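Local coordinates for protein iron-regulated transcriptional activator AFT2 (Saccharomyces cerevisiae, PDB 4LMG) that activates iron-regulon genes when iron is scarce, recognising the CACCC iron-responsive element through its WRKY-GCM1 DNA-binding domain, at residues His19-Trp24 against Gln86-Val91; Ile28-Gly33 against Lys113-Asn118; Val37-Asp42 against Thr47-Ser52. All blocks are in the same frame, centred on the assembly; numbering follows the deposited sequence.

Interaction 1: His19-Trp24 against Gln86-Val91. With nucleotides of chain G.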
loop_
_atom_site.group_PDB
_atom_site.type_symbol
_atom_site.label_atom_id
_atom_site.label_comp_id
_atom_site.label_asym_id
_atom_site.label_seq_id
_atom_site.Cartn_x
_atom_site.Cartn_y
_atom_site.Cartn_z
ATOM N N HIS A 19 14.312 7.996 0.704
ATOM C CA HIS A 19 14.575 6.585 0.964
ATOM C C HIS A 19 15.877 6.323 1.718
ATOM O O HIS A 19 16.108 5.216 2.200
ATOM C CB HIS A 19 14.539 5.792 -0.343
ATOM C CG HIS A 19 13.167 5.663 -0.928
ATOM N ND1 HIS A 19 12.912 5.803 -2.275
ATOM C CD2 HIS A 19 11.972 5.407 -0.344
ATOM C CE1 HIS A 19 11.620 5.638 -2.497
ATOM N NE2 HIS A 19 11.027 5.396 -1.342
ATOM N N GLU A 20 16.720 7.344 1.828
ATOM C CA GLU A 20 17.985 7.209 2.544
ATOM C C GLU A 20 17.791 7.421 4.042
ATOM O O GLU A 20 18.699 7.187 4.839
ATOM C CB GLU A 20 19.005 8.214 2.007
ATOM C CG GLU A 20 19.137 8.200 0.494
ATOM C CD GLU A 20 19.934 9.374 -0.033
ATOM O OE1 GLU A 20 20.395 10.195 0.786
ATOM O OE2 GLU A 20 20.095 9.477 -1.267
ATOM N N ILE A 21 16.597 7.861 4.421
ATOM C CA ILE A 21 16.333 8.249 5.803
ATOM C C ILE A 21 16.069 7.058 6.724
ATOM O O ILE A 21 16.613 6.992 7.827
ATOM C CB ILE A 21 15.166 9.247 5.885
ATOM C CG1 ILE A 21 15.436 10.446 4.970
ATOM C CG2 ILE A 21 14.950 9.699 7.318
ATOM C CD1 ILE A 21 14.349 11.497 4.993
ATOM N N LYS A 22 15.239 6.123 6.272
ATOM C CA LYS A 22 14.896 4.951 7.074
ATOM C C LYS A 22 16.126 4.173 7.560
ATOM O O LYS A 22 16.242 3.885 8.752
ATOM C CB LYS A 22 13.932 4.028 6.321
ATOM C CG LYS A 22 13.548 2.775 7.098
ATOM C CD LYS A 22 12.563 1.914 6.320
ATOM C CE LYS A 22 12.195 0.654 7.089
ATOM N NZ LYS A 22 11.207 -0.181 6.354
ATOM N N PRO A 23 17.048 3.835 6.640
ATOM C CA PRO A 23 18.271 3.113 7.014
ATOM C C PRO A 23 19.081 3.853 8.077
ATOM O O PRO A 23 19.669 3.227 8.960
ATOM C CB PRO A 23 19.062 3.061 5.705
ATOM C CG PRO A 23 18.031 3.164 4.637
ATOM C CD PRO A 23 16.972 4.072 5.187
ATOM N N TRP A 24 19.112 5.177 7.988
ATOM C CA TRP A 24 19.834 5.978 8.965
ATOM C C TRP A 24 19.148 5.897 10.322
ATOM O O TRP A 24 19.799 5.717 11.350
ATOM C CB TRP A 24 19.930 7.432 8.499
ATOM C CG TRP A 24 20.632 8.325 9.472
ATOM C CD1 TRP A 24 21.966 8.338 9.758
ATOM C CD2 TRP A 24 20.037 9.342 10.285
ATOM N NE1 TRP A 24 22.239 9.299 10.701
ATOM C CE2 TRP A 24 21.070 9.930 11.041
ATOM C CE3 TRP A 24 18.730 9.813 10.447
ATOM C CZ2 TRP A 24 20.837 10.964 11.945
ATOM C CZ3 TRP A 24 18.501 10.840 11.343
ATOM C CH2 TRP A 24 19.550 11.403 12.082
ATOM N N GLN A 86 16.763 23.927 1.975
ATOM C CA GLN A 86 17.270 22.831 1.155
ATOM C C GLN A 86 17.947 21.755 1.999
ATOM O O GLN A 86 19.005 21.242 1.638
ATOM C CB GLN A 86 18.223 23.352 0.076
ATOM C CG GLN A 86 17.537 24.178 -1.003
ATOM C CD GLN A 86 18.508 24.718 -2.034
ATOM O OE1 GLN A 86 19.645 25.061 -1.713
ATOM N NE2 GLN A 86 18.063 24.791 -3.283
ATOM N N LYS A 87 17.327 21.420 3.127
ATOM C CA LYS A 87 17.824 20.354 3.987
ATOM C C LYS A 87 16.660 19.617 4.635
ATOM O O LYS A 87 15.548 20.141 4.715
ATOM C CB LYS A 87 18.732 20.920 5.080
ATOM C CG LYS A 87 17.969 21.526 6.246
ATOM C CD LYS A 87 18.880 21.799 7.431
ATOM C CE LYS A 87 18.081 22.257 8.641
ATOM N NZ LYS A 87 18.952 22.516 9.823
ATOM N N TRP A 88 16.920 18.399 5.100
ATOM C CA TRP A 88 15.917 17.622 5.815
ATOM C C TRP A 88 16.009 17.888 7.307
ATOM O O TRP A 88 17.102 17.912 7.870
ATOM C CB TRP A 88 16.115 16.126 5.565
ATOM C CG TRP A 88 15.777 15.679 4.176
ATOM C CD1 TRP A 88 16.593 15.707 3.083
ATOM C CD2 TRP A 88 14.534 15.119 3.736
ATOM N NE1 TRP A 88 15.932 15.205 1.986
ATOM C CE2 TRP A 88 14.666 14.838 2.360
ATOM C CE3 TRP A 88 13.320 14.833 4.369
ATOM C CZ2 TRP A 88 13.631 14.284 1.607
ATOM C CZ3 TRP A 88 12.291 14.282 3.619
ATOM C CH2 TRP A 88 12.455 14.013 2.253
ATOM N N ASN A 89 14.868 18.095 7.952
ATOM C CA ASN A 89 14.846 18.124 9.407
ATOM C C ASN A 89 14.092 16.920 9.973
ATOM O O ASN A 89 13.087 16.476 9.411
ATOM C CB ASN A 89 14.304 19.454 9.948
ATOM C CG ASN A 89 12.881 19.732 9.515
ATOM O OD1 ASN A 89 11.933 19.465 10.253
ATOM N ND2 ASN A 89 12.724 20.288 8.320
ATOM N N VAL A 90 14.601 16.376 11.072
ATOM C CA VAL A 90 14.009 15.188 11.661
ATOM C C VAL A 90 13.552 15.465 13.084
ATOM O O VAL A 90 14.329 15.931 13.920
ATOM C CB VAL A 90 14.994 14.007 11.656
ATOM C CG1 VAL A 90 14.320 12.751 12.181
ATOM C CG2 VAL A 90 15.536 13.779 10.253
ATOM N N VAL A 91 12.283 15.183 13.353
ATOM C CA VAL A 91 11.716 15.428 14.670
ATOM C C VAL A 91 11.067 14.174 15.240
ATOM O O VAL A 91 10.385 13.435 14.527
ATOM C CB VAL A 91 10.667 16.553 14.625
ATOM C CG1 VAL A 91 10.180 16.878 16.028
ATOM C CG2 VAL A 91 11.247 17.793 13.958
ATOM P P DA G 11 7.912 3.832 0.553
ATOM O OP1 DA G 11 8.651 2.551 0.551
ATOM O OP2 DA G 11 8.516 5.027 1.186
ATOM O "O5'" DA G 11 7.538 4.229 -0.949
ATOM C "C5'" DA G 11 7.088 3.228 -1.843
ATOM C "C4'" DA G 11 5.953 3.720 -2.728
ATOM O "O4'" DA G 11 4.708 3.754 -1.982
ATOM C "C3'" DA G 11 6.103 5.100 -3.359
ATOM O "O3'" DA G 11 5.560 4.955 -4.667
ATOM C "C2'" DA G 11 5.270 5.994 -2.436
ATOM C "C1'" DA G 11 4.149 5.052 -1.999
ATOM N N9 DA G 11 3.604 5.287 -0.661
ATOM C C8 DA G 11 4.280 5.695 0.457
ATOM N N7 DA G 11 3.517 5.806 1.523
ATOM C C5 DA G 11 2.257 5.438 1.076
ATOM C C6 DA G 11 1.004 5.346 1.719
ATOM N N6 DA G 11 0.810 5.622 3.013
ATOM N N1 DA G 11 -0.053 4.951 0.979
ATOM C C2 DA G 11 0.138 4.666 -0.315
ATOM N N3 DA G 11 1.262 4.717 -1.027
ATOM C C4 DA G 11 2.296 5.113 -0.267
ATOM P P DC G 10 7.997 -0.324 5.168
ATOM O OP1 DC G 10 9.111 -0.995 4.467
ATOM O OP2 DC G 10 8.256 0.377 6.444
ATOM O "O5'" DC G 10 7.303 0.716 4.165
ATOM C "C5'" DC G 10 7.101 0.361 2.805
ATOM C "C4'" DC G 10 6.165 1.336 2.103
ATOM O "O4'" DC G 10 4.784 1.045 2.448
ATOM C "C3'" DC G 10 6.379 2.823 2.428
ATOM O "O3'" DC G 10 6.482 3.576 1.235
ATOM C "C2'" DC G 10 5.086 3.210 3.143
ATOM C "C1'" DC G 10 4.120 2.289 2.411
ATOM N N1 DC G 10 2.767 2.189 3.026
ATOM C C2 DC G 10 1.664 1.984 2.192
ATOM O O2 DC G 10 1.842 1.882 0.971
ATOM N N3 DC G 10 0.431 1.899 2.746
ATOM C C4 DC G 10 0.272 2.011 4.062
ATOM N N4 DC G 10 -0.975 1.917 4.545
ATOM C C5 DC G 10 1.385 2.225 4.934
ATOM C C6 DC G 10 2.600 2.307 4.377
#

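Interaction 2: Ile28-Gly33 against Lys113-Asn118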
loop_
_atom_site.group_PDB
_atom_site.type_symbol
_atom_site.label_atom_id
_atom_site.label_comp_id
_atom_site.label_asym_id
_atom_site.label_seq_id
_atom_site.Cartn_x
_atom_site.Cartn_y
_atom_site.Cartn_z
ATOM N N ILE A 28 20.098 4.132 14.414
ATOM C CA ILE A 28 19.972 4.856 15.673
ATOM C C ILE A 28 18.973 4.211 16.629
ATOM O O ILE A 28 19.219 4.128 17.833
ATOM C CB ILE A 28 19.545 6.319 15.441
ATOM C CG1 ILE A 28 20.582 7.050 14.588
ATOM C CG2 ILE A 28 19.349 7.033 16.767
ATOM C CD1 ILE A 28 20.215 8.480 14.286
ATOM N N PHE A 29 17.846 3.753 16.097
ATOM C CA PHE A 29 16.763 3.292 16.959
ATOM C C PHE A 29 16.735 1.792 17.242
ATOM O O PHE A 29 16.231 1.366 18.282
ATOM C CB PHE A 29 15.416 3.803 16.449
ATOM C CG PHE A 29 15.185 5.250 16.753
ATOM C CD1 PHE A 29 14.628 5.633 17.964
ATOM C CD2 PHE A 29 15.564 6.231 15.852
ATOM C CE1 PHE A 29 14.431 6.970 18.258
ATOM C CE2 PHE A 29 15.371 7.570 16.144
ATOM C CZ PHE A 29 14.802 7.937 17.347
ATOM N N TYR A 30 17.280 0.995 16.331
ATOM C CA TYR A 30 17.384 -0.442 16.561
ATOM C C TYR A 30 18.062 -0.758 17.898
ATOM O O TYR A 30 17.562 -1.575 18.666
ATOM C CB TYR A 30 18.119 -1.133 15.410
ATOM C CG TYR A 30 17.207 -1.775 14.388
ATOM C CD1 TYR A 30 15.927 -2.191 14.733
ATOM C CD2 TYR A 30 17.631 -1.973 13.082
ATOM C CE1 TYR A 30 15.095 -2.784 13.802
ATOM C CE2 TYR A 30 16.807 -2.563 12.145
ATOM C CZ TYR A 30 15.541 -2.967 12.509
ATOM O OH TYR A 30 14.720 -3.557 11.574
ATOM N N PRO A 31 19.204 -0.110 18.183
ATOM C CA PRO A 31 19.867 -0.375 19.464
ATOM C C PRO A 31 18.984 -0.024 20.659
ATOM O O PRO A 31 19.244 -0.500 21.760
ATOM C CB PRO A 31 21.091 0.546 19.423
ATOM C CG PRO A 31 21.358 0.745 17.969
ATOM C CD PRO A 31 19.999 0.790 17.329
ATOM N N GLN A 32 17.953 0.787 20.441
ATOM C CA GLN A 32 17.061 1.198 21.522
ATOM C C GLN A 32 15.844 0.279 21.644
ATOM O O GLN A 32 14.902 0.576 22.379
ATOM C CB GLN A 32 16.598 2.637 21.302
ATOM C CG GLN A 32 17.727 3.638 21.135
ATOM C CD GLN A 32 18.446 3.931 22.436
ATOM O OE1 GLN A 32 17.826 4.313 23.429
ATOM N NE2 GLN A 32 19.763 3.751 22.439
ATOM N N GLY A 33 15.862 -0.833 20.917
ATOM C CA GLY A 33 14.741 -1.755 20.928
ATOM C C GLY A 33 13.536 -1.172 20.212
ATOM O O GLY A 33 12.390 -1.523 20.499
ATOM N N LYS A 113 17.345 -8.475 9.706
ATOM C CA LYS A 113 18.286 -9.274 8.936
ATOM C C LYS A 113 18.609 -8.590 7.614
ATOM O O LYS A 113 19.765 -8.550 7.192
ATOM C CB LYS A 113 17.734 -10.680 8.706
ATOM C CG LYS A 113 17.548 -11.472 9.992
ATOM C CD LYS A 113 16.927 -12.834 9.725
ATOM C CE LYS A 113 16.715 -13.603 11.018
ATOM N NZ LYS A 113 18.000 -13.865 11.725
ATOM N N LYS A 114 17.584 -8.042 6.969
ATOM C CA LYS A 114 17.784 -7.286 5.741
ATOM C C LYS A 114 18.570 -6.010 6.030
ATOM O O LYS A 114 19.410 -5.595 5.232
ATOM C CB LYS A 114 16.444 -6.950 5.084
ATOM C CG LYS A 114 15.759 -8.144 4.439
ATOM C CD LYS A 114 14.455 -7.746 3.769
ATOM C CE LYS A 114 13.866 -8.913 2.988
ATOM N NZ LYS A 114 12.557 -8.567 2.368
ATOM N N PHE A 115 18.288 -5.393 7.172
ATOM C CA PHE A 115 19.024 -4.209 7.610
ATOM C C PHE A 115 20.497 -4.549 7.793
ATOM O O PHE A 115 21.378 -3.798 7.376
ATOM C CB PHE A 115 18.439 -3.677 8.919
ATOM C CG PHE A 115 19.371 -2.779 9.687
ATOM C CD1 PHE A 115 19.522 -1.448 9.335
ATOM C CD2 PHE A 115 20.085 -3.263 10.773
ATOM C CE1 PHE A 115 20.374 -0.616 10.046
ATOM C CE2 PHE A 115 20.937 -2.439 11.486
ATOM C CZ PHE A 115 21.082 -1.112 11.122
ATOM N N LYS A 116 20.751 -5.696 8.413
ATOM C CA LYS A 116 22.107 -6.149 8.684
ATOM C C LYS A 116 22.856 -6.441 7.388
ATOM O O LYS A 116 24.034 -6.108 7.252
ATOM C CB LYS A 116 22.080 -7.396 9.568
ATOM C CG LYS A 116 23.412 -7.728 10.208
ATOM C CD LYS A 116 23.822 -6.660 11.204
ATOM C CE LYS A 116 25.183 -6.969 11.802
ATOM N NZ LYS A 116 25.243 -8.356 12.344
ATOM N N GLU A 117 22.170 -7.064 6.434
ATOM C CA GLU A 117 22.775 -7.391 5.146
ATOM C C GLU A 117 23.071 -6.129 4.337
ATOM O O GLU A 117 24.036 -6.080 3.571
ATOM C CB GLU A 117 21.870 -8.333 4.350
ATOM C CG GLU A 117 22.372 -8.656 2.945
ATOM C CD GLU A 117 23.571 -9.593 2.940
ATOM O OE1 GLU A 117 24.134 -9.859 4.021
ATOM O OE2 GLU A 117 23.948 -10.070 1.847
ATOM N N ASN A 118 22.236 -5.110 4.505
ATOM C CA ASN A 118 22.443 -3.840 3.820
ATOM C C ASN A 118 23.729 -3.159 4.288
ATOM O O ASN A 118 24.469 -2.587 3.486
ATOM C CB ASN A 118 21.237 -2.922 4.015
ATOM C CG ASN A 118 21.424 -1.569 3.359
ATOM O OD1 ASN A 118 21.571 -0.552 4.038
ATOM N ND2 ASN A 118 21.424 -1.551 2.030
#

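Interaction 3: Val37-Asp42 against Thr47-Ser52. With ZN (zinc ion), chain I; nucleotides of chain H; nucleotides of chain G.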
loop_
_atom_site.group_PDB
_atom_site.type_symbol
_atom_site.label_atom_id
_atom_site.label_comp_id
_atom_site.label_asym_id
_atom_site.label_seq_id
_atom_site.Cartn_x
_atom_site.Cartn_y
_atom_site.Cartn_z
ATOM N N VAL A 37 9.014 1.592 11.137
ATOM C CA VAL A 37 8.458 1.362 9.808
ATOM C C VAL A 37 7.960 2.682 9.225
ATOM O O VAL A 37 7.773 3.658 9.954
ATOM C CB VAL A 37 7.305 0.337 9.829
ATOM C CG1 VAL A 37 7.825 -1.041 10.207
ATOM C CG2 VAL A 37 6.207 0.781 10.785
ATOM N N ILE A 38 7.760 2.712 7.912
ATOM C CA ILE A 38 7.227 3.898 7.253
ATOM C C ILE A 38 5.704 3.893 7.282
ATOM O O ILE A 38 5.060 2.977 6.761
ATOM C CB ILE A 38 7.689 3.999 5.788
ATOM C CG1 ILE A 38 9.216 3.967 5.702
ATOM C CG2 ILE A 38 7.141 5.271 5.148
ATOM C CD1 ILE A 38 9.741 3.821 4.289
ATOM N N GLU A 39 5.132 4.915 7.907
ATOM C CA GLU A 39 3.689 5.087 7.909
ATOM C C GLU A 39 3.263 5.684 6.580
ATOM O O GLU A 39 2.230 5.315 6.017
ATOM C CB GLU A 39 3.270 6.017 9.045
ATOM C CG GLU A 39 1.794 6.369 9.047
ATOM C CD GLU A 39 1.395 7.188 10.257
ATOM O OE1 GLU A 39 2.063 8.205 10.539
ATOM O OE2 GLU A 39 0.419 6.811 10.934
ATOM N N ARG A 40 4.082 6.601 6.077
ATOM C CA ARG A 40 3.746 7.360 4.882
ATOM C C ARG A 40 4.981 8.074 4.353
ATOM O O ARG A 40 5.842 8.488 5.124
ATOM C CB ARG A 40 2.665 8.384 5.224
ATOM C CG ARG A 40 2.324 9.360 4.118
ATOM C CD ARG A 40 1.290 10.366 4.602
ATOM N NE ARG A 40 0.125 9.706 5.186
ATOM C CZ ARG A 40 -0.023 9.454 6.483
ATOM N NH1 ARG A 40 0.923 9.811 7.342
ATOM N NH2 ARG A 40 -1.116 8.844 6.922
ATOM N N SER A 41 5.072 8.211 3.036
ATOM C CA SER A 41 6.148 8.994 2.443
ATOM C C SER A 41 5.731 9.682 1.147
ATOM O O SER A 41 4.857 9.200 0.421
ATOM C CB SER A 41 7.382 8.127 2.194
ATOM O OG SER A 41 7.171 7.238 1.111
ATOM N N ASP A 42 6.354 10.827 0.887
ATOM C CA ASP A 42 6.307 11.483 -0.412
ATOM C C ASP A 42 7.694 12.073 -0.659
ATOM O O ASP A 42 8.592 11.895 0.160
ATOM C CB ASP A 42 5.208 12.553 -0.467
ATOM C CG ASP A 42 5.418 13.670 0.540
ATOM O OD1 ASP A 42 6.514 14.265 0.555
ATOM O OD2 ASP A 42 4.482 13.958 1.318
ATOM N N THR A 47 7.115 9.822 7.260
ATOM C CA THR A 47 6.662 9.625 8.629
ATOM C C THR A 47 6.913 8.185 9.054
ATOM O O THR A 47 6.535 7.247 8.357
ATOM C CB THR A 47 5.167 9.946 8.784
ATOM O OG1 THR A 47 4.940 11.323 8.467
ATOM C CG2 THR A 47 4.715 9.681 10.210
ATOM N N PHE A 48 7.562 8.023 10.201
ATOM C CA PHE A 48 7.914 6.708 10.708
ATOM C C PHE A 48 7.154 6.406 11.990
ATOM O O PHE A 48 6.748 7.318 12.711
ATOM C CB PHE A 48 9.416 6.631 10.984
ATOM C CG PHE A 48 10.274 6.929 9.789
ATOM C CD1 PHE A 48 10.606 8.234 9.464
ATOM C CD2 PHE A 48 10.762 5.904 8.998
ATOM C CE1 PHE A 48 11.402 8.509 8.371
ATOM C CE2 PHE A 48 11.555 6.171 7.904
ATOM C CZ PHE A 48 11.878 7.477 7.590
ATOM N N LYS A 49 6.967 5.121 12.268
ATOM C CA LYS A 49 6.391 4.690 13.536
ATOM C C LYS A 49 6.895 3.298 13.896
ATOM O O LYS A 49 7.631 2.678 13.128
ATOM C CB LYS A 49 4.864 4.703 13.471
ATOM C CG LYS A 49 4.276 3.755 12.440
ATOM C CD LYS A 49 2.764 3.856 12.428
ATOM C CE LYS A 49 2.155 2.969 11.356
ATOM N NZ LYS A 49 0.695 3.231 11.219
ATOM N N CYS A 50 6.504 2.810 15.068
ATOM C CA CYS A 50 6.894 1.470 15.489
ATOM C C CYS A 50 6.147 0.425 14.679
ATOM O O CYS A 50 4.942 0.544 14.464
ATOM C CB CYS A 50 6.618 1.258 16.979
ATOM S SG CYS A 50 7.765 2.104 18.087
ATOM N N ARG A 51 6.866 -0.595 14.225
ATOM C CA ARG A 51 6.218 -1.717 13.566
ATOM C C ARG A 51 5.073 -2.208 14.439
ATOM O O ARG A 51 5.195 -2.269 15.664
ATOM C CB ARG A 51 7.198 -2.859 13.317
ATOM C CG ARG A 51 6.573 -4.033 12.580
ATOM C CD ARG A 51 7.554 -5.173 12.422
ATOM N NE ARG A 51 8.832 -4.699 11.909
ATOM C CZ ARG A 51 9.067 -4.407 10.636
ATOM N NH1 ARG A 51 8.104 -4.540 9.731
ATOM N NH2 ARG A 51 10.265 -3.980 10.266
ATOM N N SER A 52 3.959 -2.547 13.803
ATOM C CA SER A 52 2.795 -3.038 14.518
ATOM C C SER A 52 2.992 -4.512 14.866
ATOM O O SER A 52 3.157 -5.353 13.979
ATOM C CB SER A 52 1.538 -2.849 13.666
ATOM O OG SER A 52 0.362 -3.114 14.410
HETATM ZN ZN ZN I . 6.511 2.229 19.988
ATOM P P DA H 2 1.351 13.137 8.270
ATOM O OP1 DA H 2 2.369 12.381 7.504
ATOM O OP2 DA H 2 1.573 14.576 8.533
ATOM O "O5'" DA H 2 -0.067 12.940 7.541
ATOM C "C5'" DA H 2 -1.282 12.975 8.294
ATOM C "C4'" DA H 2 -2.518 13.276 7.454
ATOM O "O4'" DA H 2 -2.164 13.996 6.245
ATOM C "C3'" DA H 2 -3.339 12.073 7.003
ATOM O "O3'" DA H 2 -4.717 12.409 7.060
ATOM C "C2'" DA H 2 -2.890 11.845 5.563
ATOM C "C1'" DA H 2 -2.485 13.242 5.098
ATOM N N9 DA H 2 -1.297 13.214 4.258
ATOM C C8 DA H 2 -0.042 13.631 4.596
ATOM N N7 DA H 2 0.840 13.479 3.638
ATOM C C5 DA H 2 0.113 12.921 2.603
ATOM C C6 DA H 2 0.472 12.519 1.305
ATOM N N6 DA H 2 1.713 12.628 0.825
ATOM N N1 DA H 2 -0.495 12.000 0.524
ATOM C C2 DA H 2 -1.736 11.894 1.015
ATOM N N3 DA H 2 -2.193 12.240 2.217
ATOM C C4 DA H 2 -1.206 12.749 2.968
ATOM P P DC G 10 7.997 -0.324 5.168
ATOM O OP1 DC G 10 9.111 -0.995 4.467
ATOM O OP2 DC G 10 8.256 0.377 6.444
ATOM O "O5'" DC G 10 7.303 0.716 4.165
ATOM C "C5'" DC G 10 7.101 0.361 2.805
ATOM C "C4'" DC G 10 6.165 1.336 2.103
ATOM O "O4'" DC G 10 4.784 1.045 2.448
ATOM C "C3'" DC G 10 6.379 2.823 2.428
ATOM O "O3'" DC G 10 6.482 3.576 1.235
ATOM C "C2'" DC G 10 5.086 3.210 3.143
ATOM C "C1'" DC G 10 4.120 2.289 2.411
ATOM N N1 DC G 10 2.767 2.189 3.026
ATOM C C2 DC G 10 1.664 1.984 2.192
ATOM O O2 DC G 10 1.842 1.882 0.971
ATOM N N3 DC G 10 0.431 1.899 2.746
ATOM C C4 DC G 10 0.272 2.011 4.062
ATOM N N4 DC G 10 -0.975 1.917 4.545
ATOM C C5 DC G 10 1.385 2.225 4.934
ATOM C C6 DC G 10 2.600 2.307 4.377
ATOM P P DA G 11 7.912 3.832 0.553
ATOM O OP1 DA G 11 8.651 2.551 0.551
ATOM O OP2 DA G 11 8.516 5.027 1.186
ATOM O "O5'" DA G 11 7.538 4.229 -0.949
ATOM C "C5'" DA G 11 7.088 3.228 -1.843
ATOM C "C4'" DA G 11 5.953 3.720 -2.728
ATOM O "O4'" DA G 11 4.708 3.754 -1.982
ATOM C "C3'" DA G 11 6.103 5.100 -3.359
ATOM O "O3'" DA G 11 5.560 4.955 -4.667
ATOM C "C2'" DA G 11 5.270 5.994 -2.436
ATOM C "C1'" DA G 11 4.149 5.052 -1.999
ATOM N N9 DA G 11 3.604 5.287 -0.661
ATOM C C8 DA G 11 4.280 5.695 0.457
ATOM N N7 DA G 11 3.517 5.806 1.523
ATOM C C5 DA G 11 2.257 5.438 1.076
ATOM C C6 DA G 11 1.004 5.346 1.719
ATOM N N6 DA G 11 0.810 5.622 3.013
ATOM N N1 DA G 11 -0.053 4.951 0.979
ATOM C C2 DA G 11 0.138 4.666 -0.315
ATOM N N3 DA G 11 1.262 4.717 -1.027
ATOM C C4 DA G 11 2.296 5.113 -0.267
#

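Interaction 1: His19-Trp24 against Gln86-Val91
The hydrophobic layer between helix 21-29 and the antiparallel sheet of a WRKY-GCM1 domain includes a CH-pi contact of I21 with W88. I21 lies near the start of the helix, W88 on strand 87-93. CG1 of I21 is anti to the carbonyl carbon (chi1 -54°) and chi2 is extended, which carries CD1 out to the indole. The methyl sits over one face of the six-membered ring, 20° off the ring normal. It is displaced toward the rim, and CE3 of W88 is the nearest atom to I21 CD1 at 3.5 Å. Farther along the helix W24 makes a looser touch, its CZ3 lying 4.3 Å from CG2 of V90. F15 packs against both I21 and W24, while Y81 meets the W88 ring. K22, fully extended, runs past F48 and I38 of the sheet to the DNA backbone, where its NZ lies 2.9 Å from OP1 of DC10 of chain G and makes a weak hydrogen bond to OP2. H19, a DNA-binding residue, turns its ring edge to DA11 of chain G, NE2 approaching OP2 to 3.6 Å. A helix packed on an antiparallel sheet, with basic residues near its start meeting phosphates, is how this WRKY-GCM1 domain sits on DNA.

Interaction 2: Ile28-Gly33 against Lys113-Asn118
F115, on helix 110-121, receives the edge of Y30 in a T-shaped aromatic pair that joins this helix to the end of helix 21-29, outside the beta-sheet of the WRKY-GCM1 fold. Along the second segment, K114 forms a salt bridge with D110 one turn back, and F115 carries the whole touch from this side. Its CG stands anti to the backbone N (chi1 160°), a setting that presents one ring face to Y30. The ring centroids are 4.9 Å apart and the planes stand at 70° to each other. K116 turns its end away from Y30, to salt bridges with D132 and E135 of helix 125-139. E117 then gives its N to K113 O in a helical bond of 2.9 Å that spans F115, and N118 closes the segment with a like bond from its N to K114 O.

Y30 lies where helix 21-29 gives way to a 3-10 turn. A Schellman motif ends the helix here: G33, at positive phi, is the C-prime residue, its N bonding to Y30 O at 2.9 Å while I34 N bonds to F29 O. Further rings enlarge the aromatic cluster: F131 meets F115 edge-to-face and touches Y30 as well, tying the pair to helix 125-139, and Y112 meets Y30 edge-to-face. Within the central pair, the CD2-CE2 edge of Y30 does the touching: CE2 of Y30 is 3.6 Å from CG of F115, and CD2 of Y30 stands 3.6 Å above the F115 ring plane, offset toward its rim.

Interaction 3: Val37-Asp42 against Thr47-Ser52
Strands 36-42 and 45-50 pair antiparallel, with V37-K49 and R40-T47 as hydrogen-bonded pairs, I38-F48 as a non-hydrogen-bonded one, and a classic beta bulge where E39 and R40 both face T47. This hairpin forms the DNA-reading edge of the WRKY-GCM1 sheet. V37 N reaches K49 O at 2.7 Å, nearly straight at 172°, and K49 N returns a bond to V37 O. At the bulge T47 O takes E39 N at 2.8 Å and, weakly, R40 N, while T47 N bonds to R40 O.

On one face, I38 and F48 lie side by side pointing the same way, CG1 of I38 against CE2 of F48, beneath helix 21-29. I38 also gives its backbone N to OP2 of DC10 of chain G, at 2.8 Å. At the bulge E39, extended, runs alongside T47 and crosses K49 at about a right angle; its OE2 makes a long salt bridge to K49 NZ, and its O accepts a weak bond from N6 of DA11 of chain G. On the face shared by V37, R40, T47 and K49, R40 bends at chi3 (-52°), placing its guanidinium with one face against O5' of DA2 of chain H. Its NH2 bonds to N7 of a guanine base, and NH1 weakly to the DA2 phosphate. T47 OG1 donates to OP1 of that same phosphate at 2.9 Å. Farther along the strand, S41 OG donates to OP2 of DA11 of chain G, 2.6 Å away. D42 OD2 accepts from N6 of DA2 of chain H.

Toward the far end, the R51 guanidinium, held by salt bridges to D111 and D35, has V37 CG1 over one face, 3.5 Å from its plane. Beside it C50 turns away to a zinc ion completed by C73, H97 and H99; the bond from C50 SG to zinc measures 2.3 Å.

How the interactions relate
Interactions 1 and 2 both use helix 21-29, one at its start against the sheet, the other at its end against helix 110-121, and both are buried and rest on aromatic rings: a methyl over an indole in interaction 1, an edge-to-face pair in interaction 2. Interaction 3 is larger and largely buried too, with DNA lying against it; it relies on main-chain hydrogen bonds, with polar side chains turned to DNA and a zinc ligand at one end. Its apolar face joins the layer of interaction 1, F48 packing on I21 and K22. Interactions 1 and 3 share phosphate contacts on chain G, whereas interaction 2 stands about 9 Å, nearest atoms, from the DNA.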